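Local structure of ferredoxin (Rhodopseudomonas palustris, 4LTU) at residues C49-D54 with R84-I89. The protein binds a [2Fe-2S] cluster and, as a ferredoxin of the adrenodoxin/putidaredoxin family, probably carries electrons between redox partners. Residues are numbered along the deposited sequence; the frame is centred on the assembly and turned at random.
Sequences CHVYVD and RLSCQI. With FES (Fe2/s2 (inorganic) cluster), chain C.
Val51 and Arg84 form an antiparallel hydrogen-bonded pair, Val51 N to Arg84 O and Arg84 N to Val51 O both at 2.8 Å, and His50 with Leu85 is the adjoining non-hydrogen-bonded pair. One step beyond the His50-Leu85 pair, Cys49 O takes two donors from one residue: Ser86 OG at 2.7 Å lies in the carbonyl plane on a lone pair, while Ser86 N stands 40° out of that plane. With OG set between backbone N and carbonyl carbon (chi1 68°), the hydroxyl reaches this oxygen. Replacing the serine by alanine would remove the hydroxyl and is likely to leave Cys49 O with Ser86 N as its one remaining donor from this segment. In this beta-grasp [2Fe-2S] domain the segments flanking the paired strands supply two cluster ligands: Cys49 SG at 2.3 Å and Cys87 SG at 2.1 Å bind the same iron, FE2. Each sulfur also accepts an N-H, Cys49 SG weakly from Cys87 N, and Cys87 SG from Gln88 NE2 at 3.1 Å, which probably tempers the thiolate charge. Leu85 CD2 packs 3.6 Å from Cys49 SG. Val53 CG2 lies alongside Arg84 CG at 3.4 Å, and Ile89 CD1 meets the CG2 methyls of Val51 and Val53; Arg84 NE salt-bridges Glu68 of helix 66-72.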
loop_
_atom_site.group_PDB
_atom_site.type_symbol
_atom_site.label_atom_id
_atom_site.label_comp_id
_atom_site.label_asym_id
_atom_site.label_seq_id
_atom_site.Cartn_x
_atom_site.Cartn_y
_atom_site.Cartn_z
ATOM N N CYS A 49 -4.933 -2.846 5.065
ATOM C CA CYS A 49 -4.537 -2.264 3.779
ATOM C C CYS A 49 -3.030 -2.489 3.516
ATOM O O CYS A 49 -2.404 -1.690 2.807
ATOM C CB CYS A 49 -4.807 -0.755 3.772
ATOM S SG CYS A 49 -3.809 0.197 4.958
ATOM N N HIS A 50 -2.475 -3.544 4.118
ATOM C CA HIS A 50 -1.044 -3.923 4.086
ATOM C C HIS A 50 -0.496 -3.981 2.660
ATOM O O HIS A 50 -1.167 -4.484 1.775
ATOM C CB HIS A 50 -0.938 -5.335 4.723
ATOM C CG HIS A 50 0.455 -5.823 4.988
ATOM N ND1 HIS A 50 1.565 -4.996 5.004
ATOM C CD2 HIS A 50 0.901 -7.057 5.338
ATOM C CE1 HIS A 50 2.635 -5.701 5.339
ATOM N NE2 HIS A 50 2.252 -6.948 5.566
ATOM N N VAL A 51 0.696 -3.441 2.428
ATOM C CA VAL A 51 1.398 -3.692 1.163
ATOM C C VAL A 51 2.893 -3.835 1.393
ATOM O O VAL A 51 3.410 -3.374 2.403
ATOM C CB VAL A 51 1.186 -2.585 0.099
ATOM C CG1 VAL A 51 -0.229 -2.613 -0.489
ATOM C CG2 VAL A 51 1.558 -1.210 0.635
ATOM N N TYR A 52 3.588 -4.467 0.447
ATOM C CA TYR A 52 5.059 -4.404 0.390
ATOM C C TYR A 52 5.508 -3.460 -0.722
ATOM O O TYR A 52 5.210 -3.654 -1.897
ATOM C CB TYR A 52 5.700 -5.784 0.206
ATOM C CG TYR A 52 5.029 -6.978 0.921
ATOM C CD1 TYR A 52 4.870 -7.005 2.305
ATOM C CD2 TYR A 52 4.627 -8.104 0.194
ATOM C CE1 TYR A 52 4.276 -8.103 2.960
ATOM C CE2 TYR A 52 4.045 -9.215 0.829
ATOM C CZ TYR A 52 3.880 -9.205 2.218
ATOM O OH TYR A 52 3.304 -10.304 2.838
ATOM N N VAL A 53 6.205 -2.406 -0.334
ATOM C CA VAL A 53 6.790 -1.491 -1.281
ATOM C C VAL A 53 7.987 -2.191 -1.950
ATOM O O VAL A 53 8.721 -2.972 -1.299
ATOM C CB VAL A 53 7.242 -0.226 -0.569
ATOM C CG1 VAL A 53 7.753 0.788 -1.563
ATOM C CG2 VAL A 53 6.063 0.359 0.240
ATOM N N ASP A 54 8.158 -1.954 -3.249
ATOM C CA ASP A 54 9.299 -2.517 -3.941
ATOM C C ASP A 54 10.595 -2.024 -3.313
ATOM O O ASP A 54 10.768 -0.818 -3.070
ATOM C CB ASP A 54 9.287 -2.178 -5.431
ATOM C CG ASP A 54 10.093 -3.171 -6.238
ATOM O OD1 ASP A 54 9.943 -4.389 -5.978
ATOM O OD2 ASP A 54 10.879 -2.740 -7.122
ATOM N N ARG A 84 4.246 -1.575 4.394
ATOM C CA ARG A 84 3.629 -0.264 4.613
ATOM C C ARG A 84 2.101 -0.434 4.684
ATOM O O ARG A 84 1.554 -1.427 4.204
ATOM C CB ARG A 84 3.955 0.731 3.482
ATOM C CG ARG A 84 5.373 1.351 3.418
ATOM C CD ARG A 84 5.733 2.187 4.625
ATOM N NE ARG A 84 4.655 3.124 4.876
ATOM C CZ ARG A 84 4.695 4.432 4.640
ATOM N NH1 ARG A 84 5.795 5.027 4.179
ATOM N NH2 ARG A 84 3.612 5.148 4.892
ATOM N N LEU A 85 1.434 0.544 5.289
ATOM C CA LEU A 85 -0.019 0.685 5.224
ATOM C C LEU A 85 -0.297 1.599 4.061
ATOM O O LEU A 85 0.081 2.762 4.087
ATOM C CB LEU A 85 -0.573 1.314 6.506
ATOM C CG LEU A 85 -0.541 0.413 7.741
ATOM C CD1 LEU A 85 -0.992 1.195 8.928
ATOM C CD2 LEU A 85 -1.455 -0.787 7.486
ATOM N N SER A 86 -0.935 1.036 3.044
ATOM C CA SER A 86 -1.186 1.701 1.787
ATOM C C SER A 86 -2.072 2.935 1.873
ATOM O O SER A 86 -2.009 3.783 0.991
ATOM C CB SER A 86 -1.776 0.719 0.776
ATOM O OG SER A 86 -3.074 0.338 1.173
ATOM N N CYS A 87 -2.897 3.050 2.906
ATOM C CA CYS A 87 -3.691 4.278 3.085
ATOM C C CYS A 87 -2.800 5.425 3.621
ATOM O O CYS A 87 -3.163 6.597 3.524
ATOM C CB CYS A 87 -4.902 4.031 4.000
ATOM S SG CYS A 87 -4.497 3.599 5.731
ATOM N N GLN A 88 -1.635 5.072 4.169
ATOM C CA GLN A 88 -0.664 6.069 4.628
ATOM C C GLN A 88 0.415 6.433 3.566
ATOM O O GLN A 88 1.357 7.165 3.861
ATOM C CB GLN A 88 0.010 5.607 5.934
ATOM C CG GLN A 88 -0.949 5.193 7.031
ATOM C CD GLN A 88 -1.905 6.277 7.404
ATOM O OE1 GLN A 88 -1.500 7.291 7.969
ATOM N NE2 GLN A 88 -3.188 6.095 7.066
ATOM N N ILE A 89 0.278 5.923 2.345
ATOM C CA ILE A 89 1.152 6.343 1.254
ATOM C C ILE A 89 0.426 7.377 0.369
ATOM O O ILE A 89 -0.595 7.070 -0.265
ATOM C CB ILE A 89 1.613 5.140 0.405
ATOM C CG1 ILE A 89 2.553 4.231 1.225
ATOM C CG2 ILE A 89 2.276 5.622 -0.869
ATOM C CD1 ILE A 89 2.716 2.799 0.700
HETATM FE FE1 FES C . -7.200 0.872 8.111
HETATM FE FE2 FES C . -5.156 1.617 6.126
HETATM S S1 FES C . -5.120 1.432 8.318
HETATM S S2 FES C . -7.215 0.979 5.905
#